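Local coordinates for protein ECL CdiI (Enterobacter cloacae subsp. cloacae, PDB 4NTQ) that serves as the immunity protein of a contact-dependent growth inhibition system and binds the toxic ribosomal RNase domain of CdiA, at residues I23-Y28 and F78-Y83; E54-K59 and S135-Y140; A63-M68 and E107-F112. One frame throughout, in Å; residues are numbered along the deposited sequence. Where two conformers were deposited one is given.

Contact 1: I23-Y28 and F78-Y83; sequences IVINDY and FTWVLY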
ATOM      1  N   ILE B  23       6.617  -5.803   5.201  1.00 31.21           N
ATOM      2  CA  ILE B  23       5.436  -6.563   5.502  1.00 27.19           C
ATOM      3  C   ILE B  23       5.720  -8.031   5.177  1.00 29.42           C
ATOM      4  O   ILE B  23       6.274  -8.346   4.129  1.00 20.19           O
ATOM      5  CB  ILE B  23       4.204  -6.021   4.764  1.00 24.40           C
ATOM      6  CG1 ILE B  23       2.962  -6.794   5.191  1.00 23.97           C
ATOM      7  CG2 ILE B  23       4.379  -6.106   3.252  1.00 24.83           C
ATOM      8  CD1 ILE B  23       1.669  -6.253   4.596  1.00 22.49           C
ATOM      9  N   VAL B  24       5.354  -8.910   6.105  1.00 25.85           N
ATOM     10  CA  VAL B  24       5.527 -10.349   5.949  1.00 32.47           C
ATOM     11  C   VAL B  24       4.179 -11.033   5.960  1.00 32.52           C
ATOM     12  O   VAL B  24       3.399 -10.862   6.897  1.00 28.86           O
ATOM     13  CB  VAL B  24       6.307 -10.966   7.125  1.00 35.06           C
ATOM     14  CG1 VAL B  24       6.525 -12.456   6.885  1.00 28.44           C
ATOM     15  CG2 VAL B  24       7.618 -10.247   7.323  1.00 38.81           C
ATOM     16  N   ILE B  25       3.914 -11.808   4.919  1.00 27.52           N
ATOM     17  CA  ILE B  25       2.701 -12.592   4.818  1.00 30.73           C
ATOM     18  C   ILE B  25       3.173 -14.017   4.585  1.00 32.01           C
ATOM     19  O   ILE B  25       3.404 -14.414   3.446  1.00 23.76           O
ATOM     20  CB  ILE B  25       1.848 -12.140   3.624  1.00 31.59           C
ATOM     21  CG1 ILE B  25       1.591 -10.628   3.671  1.00 27.84           C
ATOM     22  CG2 ILE B  25       0.522 -12.872   3.604  1.00 33.98           C
ATOM     23  CD1 ILE B  25       1.071 -10.056   2.330  1.00 22.35           C
ATOM     24  N   ASN B  26       3.384 -14.755   5.673  1.00 28.53           N
ATOM     25  CA  ASN B  26       3.907 -16.123   5.591  1.00 34.63           C
ATOM     26  C   ASN B  26       5.255 -16.194   4.850  1.00 36.43           C
ATOM     27  O   ASN B  26       6.264 -15.701   5.360  1.00 36.81           O
ATOM     28  CB  ASN B  26       2.863 -17.073   4.991  1.00 32.71           C
ATOM     29  CG  ASN B  26       3.284 -18.506   5.058  1.00 55.11           C
ATOM     30  OD1 ASN B  26       4.250 -18.842   5.738  1.00 60.94           O
ATOM     31  ND2 ASN B  26       2.567 -19.370   4.349  1.00 61.79           N
ATOM     32  N   ASP B  27       5.288 -16.793   3.660  1.00 39.06           N
ATOM     33  CA  ASP B  27       6.556 -16.906   2.923  1.00 44.47           C
ATOM     34  C   ASP B  27       6.840 -15.694   2.032  1.00 41.16           C
ATOM     35  O   ASP B  27       7.911 -15.593   1.440  1.00 45.67           O
ATOM     36  CB  ASP B  27       6.662 -18.222   2.134  1.00 51.14           C
ATOM     37  CG  ASP B  27       5.435 -18.495   1.255  1.00 63.19           C
ATOM     38  OD1 ASP B  27       4.482 -17.681   1.274  1.00 61.30           O
ATOM     39  OD2 ASP B  27       5.414 -19.542   0.560  1.00 64.61           O
ATOM     40  N   TYR B  28       5.888 -14.767   1.954  1.00 31.87           N
ATOM     41  CA  TYR B  28       6.108 -13.540   1.203  1.00 33.61           C
ATOM     42  C   TYR B  28       6.530 -12.381   2.111  1.00 37.17           C
ATOM     43  O   TYR B  28       6.012 -12.215   3.223  1.00 41.28           O
ATOM     44  CB  TYR B  28       4.862 -13.169   0.401  1.00 26.56           C
ATOM     45  CG  TYR B  28       4.989 -11.898  -0.417  1.00 35.42           C
ATOM     46  CD1 TYR B  28       5.601 -11.913  -1.674  1.00 30.15           C
ATOM     47  CD2 TYR B  28       4.490 -10.678   0.062  1.00 31.47           C
ATOM     48  CE1 TYR B  28       5.714 -10.746  -2.436  1.00 26.45           C
ATOM     49  CE2 TYR B  28       4.598  -9.509  -0.697  1.00 27.72           C
ATOM     50  CZ  TYR B  28       5.219  -9.551  -1.939  1.00 30.12           C
ATOM     51  OH  TYR B  28       5.330  -8.397  -2.696  1.00 31.83           O
ATOM     52  N   PHE B  78      -1.407   4.002   0.426  1.00 27.43           N
ATOM     53  CA  PHE B  78      -1.205   2.577   0.198  1.00 28.06           C
ATOM     54  C   PHE B  78      -1.714   1.814   1.395  1.00 25.51           C
ATOM     55  O   PHE B  78      -1.525   2.237   2.537  1.00 29.50           O
ATOM     56  CB  PHE B  78       0.269   2.241  -0.049  1.00 34.62           C
ATOM     57  CG  PHE B  78       0.803   2.790  -1.336  1.00 39.01           C
ATOM     58  CD1 PHE B  78       0.706   2.060  -2.505  1.00 26.55           C
ATOM     59  CD2 PHE B  78       1.390   4.040  -1.375  1.00 38.83           C
ATOM     60  CE1 PHE B  78       1.196   2.562  -3.689  1.00 44.04           C
ATOM     61  CE2 PHE B  78       1.877   4.551  -2.560  1.00 44.62           C
ATOM     62  CZ  PHE B  78       1.778   3.812  -3.720  1.00 38.19           C
ATOM     63  N   THR B  79      -2.386   0.700   1.131  1.00 28.84           N
ATOM     64  CA  THR B  79      -2.873  -0.149   2.198  1.00 28.69           C
ATOM     65  C   THR B  79      -2.606  -1.600   1.877  1.00 30.39           C
ATOM     66  O   THR B  79      -2.443  -1.976   0.713  1.00 26.79           O
ATOM     67  CB  THR B  79      -4.386  -0.017   2.366  1.00 32.32           C
ATOM     68  OG1 THR B  79      -5.026  -0.554   1.205  1.00 28.03           O
ATOM     69  CG2 THR B  79      -4.797   1.450   2.558  1.00 29.41           C
ATOM     70  N   TRP B  80      -2.555  -2.412   2.925  1.00 30.00           N
ATOM     71  CA  TRP B  80      -2.615  -3.852   2.770  1.00 27.84           C
ATOM     72  C   TRP B  80      -3.904  -4.277   3.446  1.00 30.12           C
ATOM     73  O   TRP B  80      -4.167  -3.886   4.587  1.00 27.10           O
ATOM     74  CB  TRP B  80      -1.366  -4.521   3.349  1.00 25.38           C
ATOM     75  CG  TRP B  80      -0.156  -4.222   2.463  1.00 29.95           C
ATOM     76  CD1 TRP B  80       0.534  -3.047   2.397  1.00 22.35           C
ATOM     77  CD2 TRP B  80       0.434  -5.087   1.476  1.00 29.75           C
ATOM     78  NE1 TRP B  80       1.529  -3.134   1.450  1.00 26.25           N
ATOM     79  CE2 TRP B  80       1.494  -4.374   0.876  1.00 25.93           C
ATOM     80  CE3 TRP B  80       0.175  -6.401   1.049  1.00 29.94           C
ATOM     81  CZ2 TRP B  80       2.295  -4.925  -0.125  1.00 28.27           C
ATOM     82  CZ3 TRP B  80       0.972  -6.948   0.060  1.00 26.05           C
ATOM     83  CH2 TRP B  80       2.015  -6.207  -0.524  1.00 30.42           C
ATOM     84  N   VAL B  81      -4.719  -5.038   2.717  1.00 26.79           N
ATOM     85  CA  VAL B  81      -6.085  -5.331   3.113  1.00 26.14           C
ATOM     86  C   VAL B  81      -6.271  -6.809   3.408  1.00 27.65           C
ATOM     87  O   VAL B  81      -5.946  -7.657   2.571  1.00 33.54           O
ATOM     88  CB  VAL B  81      -7.055  -4.922   1.992  1.00 36.64           C
ATOM     89  CG1 VAL B  81      -8.457  -5.390   2.302  1.00 37.74           C
ATOM     90  CG2 VAL B  81      -7.012  -3.411   1.788  1.00 31.58           C
ATOM     91  N   LEU B  82      -6.787  -7.112   4.597  1.00 29.40           N
ATOM     92  CA  LEU B  82      -6.945  -8.497   5.042  1.00 21.93           C
ATOM     93  C   LEU B  82      -8.412  -8.884   4.942  1.00 36.73           C
ATOM     94  O   LEU B  82      -9.280  -8.168   5.438  1.00 33.19           O
ATOM     95  CB  LEU B  82      -6.465  -8.660   6.486  1.00 29.65           C
ATOM     96  CG  LEU B  82      -4.958  -8.762   6.754  1.00 26.81           C
ATOM     97  CD1 LEU B  82      -4.160  -7.617   6.152  1.00 21.61           C
ATOM     98  CD2 LEU B  82      -4.708  -8.838   8.236  1.00 28.26           C
ATOM     99  N   TYR B  83      -8.697 -10.001   4.281  1.00 24.89           N
ATOM    100  CA  TYR B  83     -10.064 -10.468   4.184  1.00 28.08           C
ATOM    101  C   TYR B  83     -10.153 -11.780   4.929  1.00 28.40           C
ATOM    102  O   TYR B  83      -9.371 -12.680   4.675  1.00 48.82           O
ATOM    103  CB  TYR B  83     -10.465 -10.677   2.724  1.00 27.92           C
ATOM    104  CG  TYR B  83     -10.676  -9.421   1.904  1.00 27.49           C
ATOM    105  CD1 TYR B  83     -11.859  -8.690   2.012  1.00 28.81           C
ATOM    106  CD2 TYR B  83      -9.718  -8.995   0.977  1.00 34.00           C
ATOM    107  CE1 TYR B  83     -12.074  -7.555   1.245  1.00 37.66           C
ATOM    108  CE2 TYR B  83      -9.924  -7.840   0.187  1.00 26.31           C
ATOM    109  CZ  TYR B  83     -11.103  -7.131   0.341  1.00 42.89           C
ATOM    110  OH  TYR B  83     -11.327  -6.007  -0.409  1.00 48.94           O
TER
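Ile-23 and Trp-80 meet between two antiparallel sheets of the protein: Ile-23 sits near the end of strand 16-25 in one, Trp-80 in strand 76-85 of the other. The backbones stay well apart, with 8.9 Å between Ile-23 CA and Trp-80 CA. The tight part of the contact is the methyl CD1 of Ile-23, which lies over one face of the five-membered ring in a CH-pi contact, 3.5 Å from Trp-80 CG. It gets there because the isoleucine chain is fully extended, with CG1 anti to the backbone N (chi1 -176°) and CD1 continuing outward (chi2 175°). The methyl does not sit over the ring centre but is displaced toward the rim. The other branch, CG2, approaches the benzo side more loosely, at 4.1 Å from both Trp-80 CE2 and Trp-80 CZ2.

Moving along the chain toward the type II' turn from Ile-25 to Tyr-28, the packing thins. Ile-25 meets the CE3-CZ3 side of the six-membered ring obliquely, while Asn-26 and Asp-27 at the corners of the turn are exposed. The Tyr-28 side chain, partly exposed, runs roughly perpendicular to that of Trp-80 and barely reaches it. Its hydroxyl is hydrogen-bonded to Glu-30 and makes a weak bond to Arg-222 of the CdiA toxin chain, which also packs on Trp-80; Trp-129 meets both aromatic rings. The last two touches on the six-membered ring are Ile-25 CD1 to Trp-80 CZ3, 3.8 Å, and Tyr-28 CE2 to Trp-80 CH2, 4.2 Å.

Contact 2: E54-K59 and S135-Y140; sequences EGLSNK and SVLDFY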
ATOM      1  N   GLU B  54     -11.669  -4.360  14.536  1.00 36.64           N
ATOM      2  CA  GLU B  54     -12.929  -4.320  13.783  1.00 41.29           C
ATOM      3  C   GLU B  54     -13.068  -5.539  12.885  1.00 38.37           C
ATOM      4  O   GLU B  54     -14.057  -6.263  12.970  1.00 44.50           O
ATOM      5  CB  GLU B  54     -13.041  -3.062  12.913  1.00 38.19           C
ATOM      6  CG  GLU B  54     -12.848  -1.739  13.629  1.00 63.22           C
ATOM      7  CD  GLU B  54     -12.832  -0.565  12.661  1.00 65.63           C
ATOM      8  OE1 GLU B  54     -13.060  -0.797  11.454  1.00 61.94           O
ATOM      9  OE2 GLU B  54     -12.585   0.581  13.097  1.00 71.22           O
ATOM     10  N   GLY B  55     -12.076  -5.762  12.025  1.00 34.42           N
ATOM     11  CA  GLY B  55     -12.129  -6.857  11.072  1.00 28.74           C
ATOM     12  C   GLY B  55     -12.204  -8.223  11.736  1.00 31.69           C
ATOM     13  O   GLY B  55     -13.044  -9.047  11.384  1.00 30.92           O
ATOM     14  N   LEU B  56     -11.325  -8.470  12.701  1.00 26.05           N
ATOM     15  CA  LEU B  56     -11.359  -9.743  13.413  1.00 30.10           C
ATOM     16  C   LEU B  56     -12.717  -9.971  14.083  1.00 33.60           C
ATOM     17  O   LEU B  56     -13.244 -11.085  14.076  1.00 37.96           O
ATOM     18  CB  LEU B  56     -10.218  -9.844  14.451  1.00 26.97           C
ATOM     19  CG  LEU B  56      -8.833 -10.132  13.857  1.00 29.39           C
ATOM     20  CD1 LEU B  56      -7.743  -9.964  14.879  1.00 29.29           C
ATOM     21  CD2 LEU B  56      -8.812 -11.537  13.294  1.00 24.33           C
ATOM     22  N   SER B  57     -13.281  -8.919  14.659  1.00 33.06           N
ATOM     23  CA  SER B  57     -14.486  -9.085  15.461  1.00 40.89           C
ATOM     24  C   SER B  57     -15.655  -9.640  14.639  1.00 46.05           C
ATOM     25  O   SER B  57     -16.340 -10.551  15.090  1.00 57.59           O
ATOM     26  CB  SER B  57     -14.865  -7.785  16.173  1.00 46.38           C
ATOM     27  OG  SER B  57     -15.374  -6.836  15.259  1.00 52.38           O
ATOM     28  N   ASN B  58     -15.848  -9.138  13.420  1.00 43.45           N
ATOM     29  CA  ASN B  58     -16.947  -9.614  12.570  1.00 52.92           C
ATOM     30  C   ASN B  58     -16.497 -10.364  11.315  1.00 51.39           C
ATOM     31  O   ASN B  58     -17.304 -10.629  10.426  1.00 48.06           O
ATOM     32  CB  ASN B  58     -17.882  -8.460  12.183  1.00 51.92           C
ATOM     33  CG  ASN B  58     -17.145  -7.308  11.527  1.00 56.14           C
ATOM     34  OD1 ASN B  58     -16.122  -7.497  10.861  1.00 54.20           O
ATOM     35  ND2 ASN B  58     -17.645  -6.102  11.734  1.00 65.12           N
ATOM     36  N   LYS B  59     -15.205 -10.674  11.249  0.53 50.23           N
ATOM     37  CA  LYS B  59     -14.640 -11.468  10.158  0.53 47.49           C
ATOM     38  C   LYS B  59     -14.956 -10.908   8.763  0.53 42.47           C
ATOM     39  O   LYS B  59     -15.286 -11.649   7.839  0.53 41.44           O
ATOM     40  CB  LYS B  59     -15.086 -12.927  10.285  0.53 53.63           C
ATOM     41  CG  LYS B  59     -14.620 -13.599  11.578  0.53 55.14           C
ATOM     42  CD  LYS B  59     -13.098 -13.723  11.621  0.53 50.34           C
ATOM     43  CE  LYS B  59     -12.614 -14.425  12.883  0.53 43.55           C
ATOM     44  NZ  LYS B  59     -12.466 -13.498  14.034  0.53 35.38           N
ATOM     45  N   SER B 135      -2.053 -16.381  12.733  1.00 32.56           N
ATOM     46  CA  SER B 135      -0.865 -15.553  12.599  1.00 39.18           C
ATOM     47  C   SER B 135      -1.284 -14.079  12.626  1.00 34.90           C
ATOM     48  O   SER B 135      -0.525 -13.215  13.064  1.00 34.12           O
ATOM     49  CB  SER B 135      -0.066 -15.910  11.344  1.00 27.26           C
ATOM     50  OG  SER B 135      -0.787 -15.535  10.192  1.00 36.31           O
ATOM     51  N   VAL B 136      -2.509 -13.801  12.195  1.00 24.79           N
ATOM     52  CA  VAL B 136      -3.034 -12.439  12.261  1.00 23.52           C
ATOM     53  C   VAL B 136      -3.419 -12.086  13.692  1.00 33.93           C
ATOM     54  O   VAL B 136      -3.183 -10.970  14.159  1.00 29.75           O
ATOM     55  CB  VAL B 136      -4.236 -12.245  11.327  1.00 33.45           C
ATOM     56  CG1 VAL B 136      -4.843 -10.859  11.525  1.00 32.85           C
ATOM     57  CG2 VAL B 136      -3.804 -12.444   9.873  1.00 23.71           C
ATOM     58  N   LEU B 137      -4.011 -13.047  14.389  1.00 34.51           N
ATOM     59  CA  LEU B 137      -4.295 -12.876  15.804  1.00 31.97           C
ATOM     60  C   LEU B 137      -3.024 -12.523  16.570  1.00 30.60           C
ATOM     61  O   LEU B 137      -3.021 -11.586  17.365  1.00 37.15           O
ATOM     62  CB  LEU B 137      -4.897 -14.148  16.370  1.00 29.47           C
ATOM     63  CG  LEU B 137      -6.321 -14.448  15.939  1.00 34.40           C
ATOM     64  CD1 LEU B 137      -6.794 -15.786  16.531  1.00 34.54           C
ATOM     65  CD2 LEU B 137      -7.219 -13.296  16.363  1.00 33.01           C
ATOM     66  N   ASP B 138      -1.946 -13.270  16.335  1.00 30.67           N
ATOM     67  CA  ASP B 138      -0.698 -13.026  17.060  1.00 28.80           C
ATOM     68  C   ASP B 138      -0.233 -11.578  16.822  1.00 34.54           C
ATOM     69  O   ASP B 138       0.086 -10.854  17.767  1.00 27.46           O
ATOM     70  CB  ASP B 138       0.391 -14.029  16.649  1.00 37.64           C
ATOM     71  CG  ASP B 138       0.033 -15.479  16.997  1.00 43.42           C
ATOM     72  OD1 ASP B 138      -0.686 -15.706  18.000  1.00 43.79           O
ATOM     73  OD2 ASP B 138       0.469 -16.390  16.252  1.00 44.25           O
ATOM     74  N   PHE B 139      -0.252 -11.144  15.563  1.00 25.55           N
ATOM     75  CA  PHE B 139       0.099  -9.766  15.243  1.00 29.29           C
ATOM     76  C   PHE B 139      -0.844  -8.753  15.905  1.00 35.41           C
ATOM     77  O   PHE B 139      -0.415  -7.704  16.370  1.00 34.11           O
ATOM     78  CB  PHE B 139       0.102  -9.549  13.730  1.00 23.19           C
ATOM     79  CG  PHE B 139       0.550  -8.174  13.319  1.00 19.72           C
ATOM     80  CD1 PHE B 139       1.807  -7.712  13.664  1.00 19.80           C
ATOM     81  CD2 PHE B 139      -0.279  -7.361  12.565  1.00 27.80           C
ATOM     82  CE1 PHE B 139       2.228  -6.458  13.276  1.00 24.33           C
ATOM     83  CE2 PHE B 139       0.121  -6.106  12.177  1.00 24.94           C
ATOM     84  CZ  PHE B 139       1.384  -5.648  12.532  1.00 30.98           C
ATOM     85  N   TYR B 140      -2.132  -9.070  15.923  1.00 32.27           N
ATOM     86  CA  TYR B 140      -3.112  -8.234  16.603  1.00 33.05           C
ATOM     87  C   TYR B 140      -2.789  -8.130  18.097  1.00 33.74           C
ATOM     88  O   TYR B 140      -2.740  -7.047  18.660  1.00 34.18           O
ATOM     89  CB  TYR B 140      -4.498  -8.826  16.385  1.00 30.68           C
ATOM     90  CG  TYR B 140      -5.571  -8.348  17.338  1.00 33.28           C
ATOM     91  CD1 TYR B 140      -6.054  -7.052  17.280  1.00 33.37           C
ATOM     92  CD2 TYR B 140      -6.118  -9.204  18.270  1.00 28.74           C
ATOM     93  CE1 TYR B 140      -7.036  -6.623  18.134  1.00 38.72           C
ATOM     94  CE2 TYR B 140      -7.120  -8.786  19.123  1.00 32.50           C
ATOM     95  CZ  TYR B 140      -7.573  -7.495  19.057  1.00 43.66           C
ATOM     96  OH  TYR B 140      -8.572  -7.070  19.914  1.00 55.68           O
TER
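The carbonyl oxygen Glu-54 O is gripped twice near the end of its helix: Ser-57 OG donates to it at 2.7 Å, tilted 28° from the carbonyl plane, and Asn-58 N adds a weak bond of 3.4 Å. The serine thus folds back onto the last turn, just before Lys-59 leaves the helix with positive phi.

Leu-56, in the same turn, points to the other helix and carries the contact. Its CD1 lies over one face of the Tyr-140 ring as a CH-pi contact, 3.7 Å from Tyr-140 CG and so nearer the CB end of the ring than the hydroxyl. The same methyl also meets Leu-137 CD2 at 3.7 Å, so it sits in the corner formed by the tyrosine and the leucine. This is a helix-helix packing in which the axes of 54-58 and 135-140 come no closer than 11.6 Å and run at 136°, nearer antiparallel than parallel; Leu-56, Leu-137 and Tyr-140 fill that spacing. Leu-52 and Leu-49 of helix 41-58 extend the apolar seam to Tyr-140. At its floor, Phe-84 of strand 76-85 touches both Leu-56 and Val-136, whose CG1 stands 4.4 Å from Leu-56 CD2.

Contact 3: A63-M68 and E107-F112; sequences ALAVSM and ENINKF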
ATOM      1  N   ALA B  63      -8.193  -3.082   6.898  1.00 28.09           N
ATOM      2  CA  ALA B  63      -7.277  -2.338   6.056  1.00 32.52           C
ATOM      3  C   ALA B  63      -6.171  -1.772   6.910  1.00 35.86           C
ATOM      4  O   ALA B  63      -6.454  -1.054   7.882  1.00 26.95           O
ATOM      5  CB  ALA B  63      -8.003  -1.230   5.345  1.00 32.78           C
ATOM      6  N   LEU B  64      -4.926  -2.106   6.544  1.00 24.19           N
ATOM      7  CA  LEU B  64      -3.729  -1.622   7.234  1.00 27.14           C
ATOM      8  C   LEU B  64      -3.016  -0.591   6.372  1.00 32.02           C
ATOM      9  O   LEU B  64      -2.357  -0.958   5.400  1.00 29.39           O
ATOM     10  CB  LEU B  64      -2.741  -2.770   7.476  1.00 18.60           C
ATOM     11  CG  LEU B  64      -3.261  -4.024   8.172  1.00 27.37           C
ATOM     12  CD1 LEU B  64      -2.171  -5.087   8.278  1.00 16.31           C
ATOM     13  CD2 LEU B  64      -3.790  -3.687   9.538  1.00 17.16           C
ATOM     14  N   ALA B  65      -3.122   0.685   6.734  1.00 22.94           N
ATOM     15  CA  ALA B  65      -2.486   1.748   5.962  1.00 27.53           C
ATOM     16  C   ALA B  65      -0.965   1.714   6.131  1.00 34.01           C
ATOM     17  O   ALA B  65      -0.460   1.538   7.239  1.00 30.73           O
ATOM     18  CB  ALA B  65      -3.021   3.108   6.381  1.00 26.72           C
ATOM     19  N   VAL B  66      -0.236   1.871   5.035  1.00 28.45           N
ATOM     20  CA  VAL B  66       1.216   1.958   5.137  1.00 29.83           C
ATOM     21  C   VAL B  66       1.721   3.272   4.546  1.00 35.11           C
ATOM     22  O   VAL B  66       2.900   3.423   4.204  1.00 34.59           O
ATOM     23  CB  VAL B  66       1.901   0.745   4.529  1.00 15.84           C
ATOM     24  CG1 VAL B  66       1.498  -0.508   5.320  1.00 16.52           C
ATOM     25  CG2 VAL B  66       1.545   0.631   3.070  1.00 25.74           C
ATOM     26  N   SER B  67       0.800   4.222   4.427  1.00 36.71           N
ATOM     27  CA  SER B  67       1.164   5.607   4.217  1.00 36.43           C
ATOM     28  C   SER B  67      -0.023   6.438   4.667  1.00 35.89           C
ATOM     29  O   SER B  67      -1.166   5.995   4.574  1.00 36.60           O
ATOM     30  CB  SER B  67       1.503   5.890   2.745  1.00 30.69           C
ATOM     31  OG  SER B  67       0.336   5.843   1.941  1.00 33.50           O
HETATM   32  N   MSE B  68       0.257   7.644   5.149  1.00 33.44           N
HETATM   33  CA  MSE B  68      -0.765   8.525   5.653  1.00 40.22           C
HETATM   34  C   MSE B  68      -0.225   9.937   5.658  1.00 46.39           C
HETATM   35  O   MSE B  68       0.946  10.168   5.972  1.00 43.67           O
HETATM   36  CB  MSE B  68      -1.166   8.125   7.070  1.00 33.63           C
HETATM   37  CG  MSE B  68      -2.282   8.981   7.650  1.00 50.38           C
HETATM   38 SE   MSE B  68      -3.935   8.784   6.607  1.00 48.93          SE
HETATM   39  CE  MSE B  68      -3.858   6.830   6.362  1.00 38.92           C
ATOM     40  N   GLU B 107      -9.670   6.815  10.772  1.00 55.02           N
ATOM     41  CA  GLU B 107     -10.363   5.904  11.677  1.00 57.94           C
ATOM     42  C   GLU B 107     -11.529   5.220  10.962  1.00 61.29           C
ATOM     43  O   GLU B 107     -12.044   4.192  11.427  1.00 57.19           O
ATOM     44  CB  GLU B 107     -10.827   6.632  12.940  1.00 70.42           C
ATOM     45  CG  GLU B 107     -11.946   7.646  12.725  1.00 86.88           C
ATOM     46  CD  GLU B 107     -11.511   8.907  11.978  1.00 96.81           C
ATOM     47  OE1 GLU B 107     -10.336   9.005  11.546  1.00 97.43           O
ATOM     48  OE2 GLU B 107     -12.365   9.809  11.819  1.00 98.16           O
ATOM     49  N   ASN B 108     -11.914   5.777   9.818  1.00 56.01           N
ATOM     50  CA  ASN B 108     -12.964   5.179   9.006  1.00 62.14           C
ATOM     51  C   ASN B 108     -12.445   4.303   7.860  1.00 58.11           C
ATOM     52  O   ASN B 108     -13.225   3.918   6.984  1.00 62.22           O
ATOM     53  CB  ASN B 108     -13.886   6.262   8.422  1.00 69.99           C
ATOM     54  CG  ASN B 108     -14.678   7.002   9.478  1.00 74.52           C
ATOM     55  OD1 ASN B 108     -14.992   6.451  10.534  1.00 68.86           O
ATOM     56  ND2 ASN B 108     -15.006   8.271   9.197  1.00 71.57           N
ATOM     57  N   ILE B 109     -11.146   4.000   7.862  1.00 50.48           N
ATOM     58  CA  ILE B 109     -10.500   3.315   6.736  1.00 49.85           C
ATOM     59  C   ILE B 109     -11.214   2.037   6.251  1.00 51.75           C
ATOM     60  O   ILE B 109     -11.212   1.728   5.060  1.00 47.17           O
ATOM     61  CB  ILE B 109      -9.005   3.009   7.032  1.00 43.55           C
ATOM     62  CG1 ILE B 109      -8.299   2.452   5.797  1.00 47.34           C
ATOM     63  CG2 ILE B 109      -8.868   2.022   8.161  1.00 41.18           C
ATOM     64  CD1 ILE B 109      -6.792   2.194   5.995  1.00 46.12           C
ATOM     65  N   ASN B 110     -11.821   1.294   7.166  1.00 45.75           N
ATOM     66  CA  ASN B 110     -12.445   0.044   6.773  1.00 44.43           C
ATOM     67  C   ASN B 110     -13.728   0.248   5.964  1.00 48.83           C
ATOM     68  O   ASN B 110     -14.134  -0.649   5.231  1.00 48.26           O
ATOM     69  CB  ASN B 110     -12.655  -0.885   7.977  1.00 42.02           C
ATOM     70  CG  ASN B 110     -11.385  -1.632   8.356  1.00 37.21           C
ATOM     71  OD1 ASN B 110     -10.615  -2.029   7.493  1.00 35.43           O
ATOM     72  ND2 ASN B 110     -11.156  -1.803   9.648  1.00 36.17           N
ATOM     73  N   LYS B 111     -14.339   1.431   6.089  1.00 53.44           N
ATOM     74  CA  LYS B 111     -15.482   1.822   5.257  1.00 64.36           C
ATOM     75  C   LYS B 111     -15.068   2.083   3.806  1.00 66.87           C
ATOM     76  O   LYS B 111     -15.896   2.009   2.903  1.00 63.62           O
ATOM     77  CB  LYS B 111     -16.179   3.077   5.810  1.00 63.48           C
ATOM     78  CG  LYS B 111     -16.834   2.924   7.176  1.00 75.08           C
ATOM     79  CD  LYS B 111     -17.916   1.849   7.170  1.00 77.12           C
ATOM     80  CE  LYS B 111     -19.070   2.199   6.230  1.00 93.25           C
ATOM     81  NZ  LYS B 111     -20.131   1.136   6.203  1.00 96.74           N
ATOM     82  N   PHE B 112     -13.791   2.393   3.581  1.00 60.58           N
ATOM     83  CA  PHE B 112     -13.336   2.778   2.242  1.00 62.78           C
ATOM     84  C   PHE B 112     -12.908   1.566   1.430  1.00 56.38           C
ATOM     85  O   PHE B 112     -12.447   1.675   0.303  1.00 60.27           O
ATOM     86  CB  PHE B 112     -12.226   3.833   2.330  1.00 59.32           C
ATOM     87  CG  PHE B 112     -12.704   5.154   2.858  1.00 67.90           C
ATOM     88  CD1 PHE B 112     -12.886   6.238   2.005  1.00 73.88           C
ATOM     89  CD2 PHE B 112     -13.011   5.304   4.203  1.00 73.74           C
ATOM     90  CE1 PHE B 112     -13.348   7.460   2.492  1.00 85.73           C
ATOM     91  CE2 PHE B 112     -13.475   6.517   4.700  1.00 85.63           C
ATOM     92  CZ  PHE B 112     -13.644   7.603   3.840  1.00 91.52           C
TER
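OD1 of the Asn-110 amide accepts the backbone N-H of Ala-63 in the carbonyl plane, 2.7 Å from Ala-63 N and with an N-H...O angle of 157°, while ND2 gives hydrogen bonds to Glu-54 OE1 and Ser-51 OG on helix 41-58. Bonds at both ends of the amide fix which way round it is turned. The other flat group, the Phe-112 ring, has Asn-108 O in plane at its edge.

Beside the amide the contact turns apolar. Ile-109 reaches out with CG1 anti to the backbone N (chi1 -173°), which carries CD1 to the strand. There it rests against two alanine methyls on the same side of the strand, Ala-63 CB at 3.7 Å and Ala-65 CB at 3.9 Å, with CD1 also 3.8 Å from Ala-63 O. Ile-109 CG1 keeps to the first of these methyls, 3.7 Å from Ala-63 CB.

Strand 61-65 is an edge strand of its sheet within this chain: Leu-64 and Val-66 pair with strand 76-85, whereas Ala-63 N is bonded by the 3-10 segment 107-111, whose Asn-110 O is bonded by His-61 NE2. In helix 41-58, Ser-51 OG bonds both Ala-63 O of the strand and the Asn-110 amide, Trp-48 NE1 bonds the strand at Ala-65 O, and Glu-54 bonds the 3-10 segment.

How the contacts relate
The sheet containing strands 61-65 and 76-85 joins all three contacts. Contacts 1 and 3, with centres 14 Å apart, share it directly: Leu-64 N lies 2.8 Å from Trp-80 O and Val-66 N lies 2.8 Å from Phe-78 O, probable backbone hydrogen bonds. Contact 2, about 13 Å from contact 1 between centres, meets it where Val-136 CG1 packs 3.9 Å from Leu-82 CD2. Contacts 2 and 3, with centres about 15 Å apart, are joined by the Glu-54 to Asn-110 hydrogen bond (OE1 to ND2 2.8 Å). Of the three, contact 1 is the one the CdiA toxin chain touches; it touches no segment of contacts 2 and 3.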